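Local coordinates for actin-related protein 8 (PDB 4FO0) that binds ATP with low basal ATPase activity and is a proposed core subunit of the INO80 chromatin-remodelling complex, acting in transcriptional regulation, DNA replication and probably DNA repair, at residues A172-I177 with V214-N219; N219-L222 with G226-G229. All coordinates share one frame; numbering follows the deposited sequence.

Interaction 1: A172-I177 with V214-N219; sequences AVLADI and VKELVN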
loop_
_atom_site.group_PDB
_atom_site.type_symbol
_atom_site.label_atom_id
_atom_site.label_comp_id
_atom_site.label_asym_id
_atom_site.label_seq_id
_atom_site.Cartn_x
_atom_site.Cartn_y
_atom_site.Cartn_z
ATOM N N ALA A 172 21.212 -3.221 -8.297
ATOM C CA ALA A 172 20.932 -1.805 -8.185
ATOM C C ALA A 172 19.807 -1.604 -7.196
ATOM O O ALA A 172 19.838 -0.661 -6.411
ATOM C CB ALA A 172 20.556 -1.226 -9.520
ATOM N N VAL A 173 18.810 -2.485 -7.248
ATOM C CA VAL A 173 17.654 -2.370 -6.369
ATOM C C VAL A 173 18.105 -2.506 -4.917
ATOM O O VAL A 173 17.678 -1.750 -4.045
ATOM C CB VAL A 173 16.592 -3.452 -6.647
ATOM C CG1 VAL A 173 15.596 -3.513 -5.496
ATOM C CG2 VAL A 173 15.891 -3.192 -7.957
ATOM N N LEU A 174 18.975 -3.476 -4.668
ATOM C CA LEU A 174 19.453 -3.734 -3.321
ATOM C C LEU A 174 20.287 -2.568 -2.802
ATOM O O LEU A 174 20.218 -2.221 -1.629
ATOM C CB LEU A 174 20.239 -5.042 -3.273
ATOM C CG LEU A 174 19.346 -6.282 -3.282
ATOM C CD1 LEU A 174 20.165 -7.513 -3.547
ATOM C CD2 LEU A 174 18.651 -6.405 -1.952
ATOM N N ALA A 175 21.059 -1.944 -3.677
ATOM C CA ALA A 175 21.879 -0.828 -3.251
ATOM C C ALA A 175 20.995 0.362 -2.900
ATOM O O ALA A 175 21.275 1.106 -1.946
ATOM C CB ALA A 175 22.864 -0.464 -4.322
ATOM N N ASP A 176 19.918 0.520 -3.665
ATOM C CA ASP A 176 18.943 1.573 -3.421
ATOM C C ASP A 176 18.192 1.339 -2.114
ATOM O O ASP A 176 17.978 2.275 -1.346
ATOM C CB ASP A 176 17.970 1.697 -4.596
ATOM C CG ASP A 176 18.642 2.243 -5.868
ATOM O OD1 ASP A 176 19.808 2.691 -5.772
ATOM O OD2 ASP A 176 18.010 2.231 -6.959
ATOM N N ILE A 177 17.802 0.094 -1.856
ATOM C CA ILE A 177 17.175 -0.248 -0.585
ATOM C C ILE A 177 18.094 0.128 0.553
ATOM O O ILE A 177 17.681 0.795 1.495
ATOM C CB ILE A 177 16.869 -1.742 -0.466
ATOM C CG1 ILE A 177 15.883 -2.149 -1.553
ATOM C CG2 ILE A 177 16.293 -2.074 0.923
ATOM C CD1 ILE A 177 14.698 -1.285 -1.566
ATOM N N VAL A 214 14.170 -12.258 -0.507
ATOM C CA VAL A 214 14.228 -12.236 0.944
ATOM C C VAL A 214 15.646 -12.596 1.393
ATOM O O VAL A 214 16.257 -11.878 2.194
ATOM C CB VAL A 214 13.223 -13.214 1.518
ATOM C CG1 VAL A 214 13.320 -13.271 3.039
ATOM C CG2 VAL A 214 11.850 -12.805 1.079
ATOM N N LYS A 215 16.173 -13.691 0.847
ATOM C CA LYS A 215 17.552 -14.093 1.104
ATOM C C LYS A 215 18.487 -12.892 0.977
ATOM O O LYS A 215 19.237 -12.570 1.897
ATOM C CB LYS A 215 17.962 -15.190 0.126
ATOM C CG LYS A 215 19.357 -15.748 0.336
ATOM C CD LYS A 215 19.825 -16.576 -0.866
ATOM C CE LYS A 215 20.340 -15.690 -1.999
ATOM N NZ LYS A 215 20.590 -16.444 -3.264
ATOM N N GLU A 216 18.417 -12.219 -0.165
ATOM C CA GLU A 216 19.246 -11.054 -0.444
ATOM C C GLU A 216 19.101 -9.935 0.578
ATOM O O GLU A 216 20.071 -9.249 0.900
ATOM C CB GLU A 216 18.899 -10.493 -1.822
ATOM C CG GLU A 216 19.310 -11.374 -2.982
ATOM C CD GLU A 216 20.806 -11.370 -3.202
ATOM O OE1 GLU A 216 21.499 -10.561 -2.544
ATOM O OE2 GLU A 216 21.285 -12.175 -4.032
ATOM N N LEU A 217 17.880 -9.729 1.053
ATOM C CA LEU A 217 17.584 -8.638 1.970
ATOM C C LEU A 217 18.195 -8.949 3.318
ATOM O O LEU A 217 18.875 -8.118 3.924
ATOM C CB LEU A 217 16.071 -8.466 2.118
ATOM C CG LEU A 217 15.394 -7.795 0.922
ATOM C CD1 LEU A 217 13.876 -7.871 1.054
ATOM C CD2 LEU A 217 15.863 -6.349 0.778
ATOM N N VAL A 218 17.927 -10.158 3.786
ATOM C CA VAL A 218 18.552 -10.667 4.983
ATOM C C VAL A 218 20.062 -10.504 4.881
ATOM O O VAL A 218 20.717 -10.043 5.817
ATOM C CB VAL A 218 18.237 -12.147 5.172
ATOM C CG1 VAL A 218 19.087 -12.715 6.295
ATOM C CG2 VAL A 218 16.749 -12.335 5.439
ATOM N N ASN A 219 20.625 -10.873 3.738
ATOM C CA ASN A 219 22.060 -10.725 3.584
ATOM C C ASN A 219 22.448 -9.262 3.727
ATOM O O ASN A 219 23.447 -8.921 4.355
ATOM C CB ASN A 219 22.551 -11.309 2.262
ATOM C CG ASN A 219 24.051 -11.193 2.113
ATOM O OD1 ASN A 219 24.816 -11.938 2.732
ATOM N ND2 ASN A 219 24.484 -10.239 1.305
#

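Interaction 2: N219-L222 with G226-G229; sequences NMIL and GFSG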
loop_
_atom_site.group_PDB
_atom_site.type_symbol
_atom_site.label_atom_id
_atom_site.label_comp_id
_atom_site.label_asym_id
_atom_site.label_seq_id
_atom_site.Cartn_x
_atom_site.Cartn_y
_atom_site.Cartn_z
ATOM N N ASN A 219 20.625 -10.873 3.738
ATOM C CA ASN A 219 22.060 -10.725 3.584
ATOM C C ASN A 219 22.448 -9.262 3.727
ATOM O O ASN A 219 23.447 -8.921 4.355
ATOM C CB ASN A 219 22.551 -11.309 2.262
ATOM C CG ASN A 219 24.051 -11.193 2.113
ATOM O OD1 ASN A 219 24.816 -11.938 2.732
ATOM N ND2 ASN A 219 24.484 -10.239 1.305
ATOM N N MET A 220 21.624 -8.396 3.160
ATOM C CA MET A 220 21.889 -6.979 3.219
ATOM C C MET A 220 21.841 -6.496 4.670
ATOM O O MET A 220 22.759 -5.824 5.133
ATOM C CB MET A 220 20.902 -6.206 2.339
ATOM C CG MET A 220 21.159 -4.724 2.363
ATOM S SD MET A 220 19.746 -3.706 1.943
ATOM C CE MET A 220 18.457 -4.383 2.990
ATOM N N ILE A 221 20.771 -6.835 5.383
ATOM C CA ILE A 221 20.629 -6.435 6.784
ATOM C C ILE A 221 21.825 -6.839 7.651
ATOM O O ILE A 221 22.401 -6.022 8.371
ATOM C CB ILE A 221 19.393 -7.071 7.434
ATOM C CG1 ILE A 221 18.120 -6.625 6.724
ATOM C CG2 ILE A 221 19.337 -6.681 8.885
ATOM C CD1 ILE A 221 17.992 -5.143 6.686
ATOM N N LEU A 222 22.181 -8.117 7.584
ATOM C CA LEU A 222 23.223 -8.669 8.434
ATOM C C LEU A 222 24.635 -8.297 7.978
ATOM O O LEU A 222 25.432 -7.773 8.762
ATOM C CB LEU A 222 23.066 -10.193 8.524
ATOM C CG LEU A 222 21.796 -10.638 9.249
ATOM C CD1 LEU A 222 21.726 -12.138 9.307
ATOM C CD2 LEU A 222 21.744 -10.045 10.648
ATOM N N GLY A 226 24.997 -4.247 8.969
ATOM C CA GLY A 226 25.696 -4.501 10.211
ATOM C C GLY A 226 24.878 -4.805 11.449
ATOM O O GLY A 226 25.400 -4.739 12.564
ATOM N N PHE A 227 23.603 -5.129 11.266
ATOM C CA PHE A 227 22.795 -5.637 12.359
ATOM C C PHE A 227 23.394 -6.945 12.823
ATOM O O PHE A 227 23.993 -7.660 12.030
ATOM C CB PHE A 227 21.385 -5.904 11.883
ATOM C CG PHE A 227 20.564 -4.679 11.728
ATOM C CD1 PHE A 227 19.752 -4.243 12.766
ATOM C CD2 PHE A 227 20.589 -3.963 10.544
ATOM C CE1 PHE A 227 18.978 -3.108 12.632
ATOM C CE2 PHE A 227 19.824 -2.825 10.400
ATOM C CZ PHE A 227 19.013 -2.396 11.453
ATOM N N SER A 228 23.214 -7.280 14.093
ATOM C CA SER A 228 23.844 -8.474 14.629
ATOM C C SER A 228 22.928 -9.667 14.481
ATOM O O SER A 228 23.382 -10.817 14.404
ATOM C CB SER A 228 24.225 -8.282 16.095
ATOM O OG SER A 228 23.069 -8.127 16.878
ATOM N N GLY A 229 21.632 -9.395 14.436
ATOM C CA GLY A 229 20.666 -10.455 14.228
ATOM C C GLY A 229 19.396 -9.933 13.599
ATOM O O GLY A 229 19.170 -8.731 13.557
#

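Interaction 1: A172-I177 with V214-N219
Leu174 and Leu217 bring helices 170-187 and 211-225 together, with their CA atoms 7.5 Å apart, while the axes of 172-177 and 214-219 come no nearer than 10.9 Å and cross at -42°. This is helix-helix packing within the actin fold. The wide axial separation and the modest 166 Å² of buried surface are consistent with contact through side chains alone; no hydrogen bond joins the segments. Leu174 does most of the touching: CD1 is on Glu216, CD2 mainly on Leu217. Its CD1 lies 3.7 Å from Glu216 CB, and the two side chains cross at about a right angle. Glu216 is bent at its second torsion (chi2 -73°), which folds the carboxylate back beside the leucine and sets Glu216 OE1 3.5 Å from Leu174 CD1; a methyl beside a carboxylate oxygen is no hydrogen bond. The other methyl, Leu174 CD2, meets Leu217 CD2 at 3.9 Å. Leu217 does not start out aimed at the facing helix, but its end swings over to it. Toward the protein interior, Ile177 is buried and also packs on Pro154 and on His42 of strand 38-47. Its side chain is about 11 Å from the bound ATP, so the contact stands back from the nucleotide. Here the apolar seam closes with Ile177 CG2 at 4.3 Å from Leu217 CD2.

Interaction 2: N219-L222 with G226-G229
Ile221 and Phe227 meet where helix 211-225 ends in a glycine-terminated turn of a beta-alpha-beta crossover in the actin fold, leading into strand 229-234. Gly226 lies just past the last helical residue, and the helix already widens to a pi-type turn at 220-222. At its positive phi of 101° a CB would press on the carbonyl O of the residue before. The reversal brings two amides onto one carbonyl oxygen. Phe227 N donates to Ile221 O at 3.3 Å with an angle of 149° at the hydrogen, from a position tilted out of the carbonyl plane; Gly226 N reaches the same oxygen at 3.2 Å, but its bond is bent and weak. Gly226 CA adds a CH...O contact of 3.6 Å with Leu222 O. The closely packed part is formed by Ile221 and the Phe227 ring. Ile221 sends CG2 anti to its backbone N, and this branch approaches the ring obliquely, 3.7 Å from Phe227 CG. Ile221 O lies at the ring's edge and in its plane, 3.5 Å from Phe227 CD2. Cys201 and Leu196 add to the packing of the buried ring. By contrast, the outer side is looser: Gly226 and Ser228 are partly exposed, and Ser228, directed away from the helix, keeps its CB 6.2 Å from Leu222 CD2. Its hydroxyl is hydrogen-bonded to Tyr199 O. A second buried patch, apart from this open side, joins Leu222 and Gly229: Leu222 starts out directed away from the loop, yet its CD2 returns to lie 3.6 Å from Phe227 O and 3.8 Å from Gly229 CA.

How the interactions relate
From the N terminus, helix 170-187 comes first, then strand 200-205, helix 211-225 and strand 229-234. Interaction 1 closes a long loop, with 36 residues between its segments; interaction 2 closes a short one, with three. The loops neither nest nor cross: they follow one another and share Asn219 by position only, its side-chain oxygen being hydrogen-bonded to Trp577 of helix 574-580. Helix 211-225 packs along its flank on helix 170-187 and, at its C-terminal end, on the turn entering strand 229-234. The contact centres are about 11 Å apart. Met220, on segment 219-222, turns from the loop and packs on Ile177, its CE 3.8 Å from Ile177 CG2.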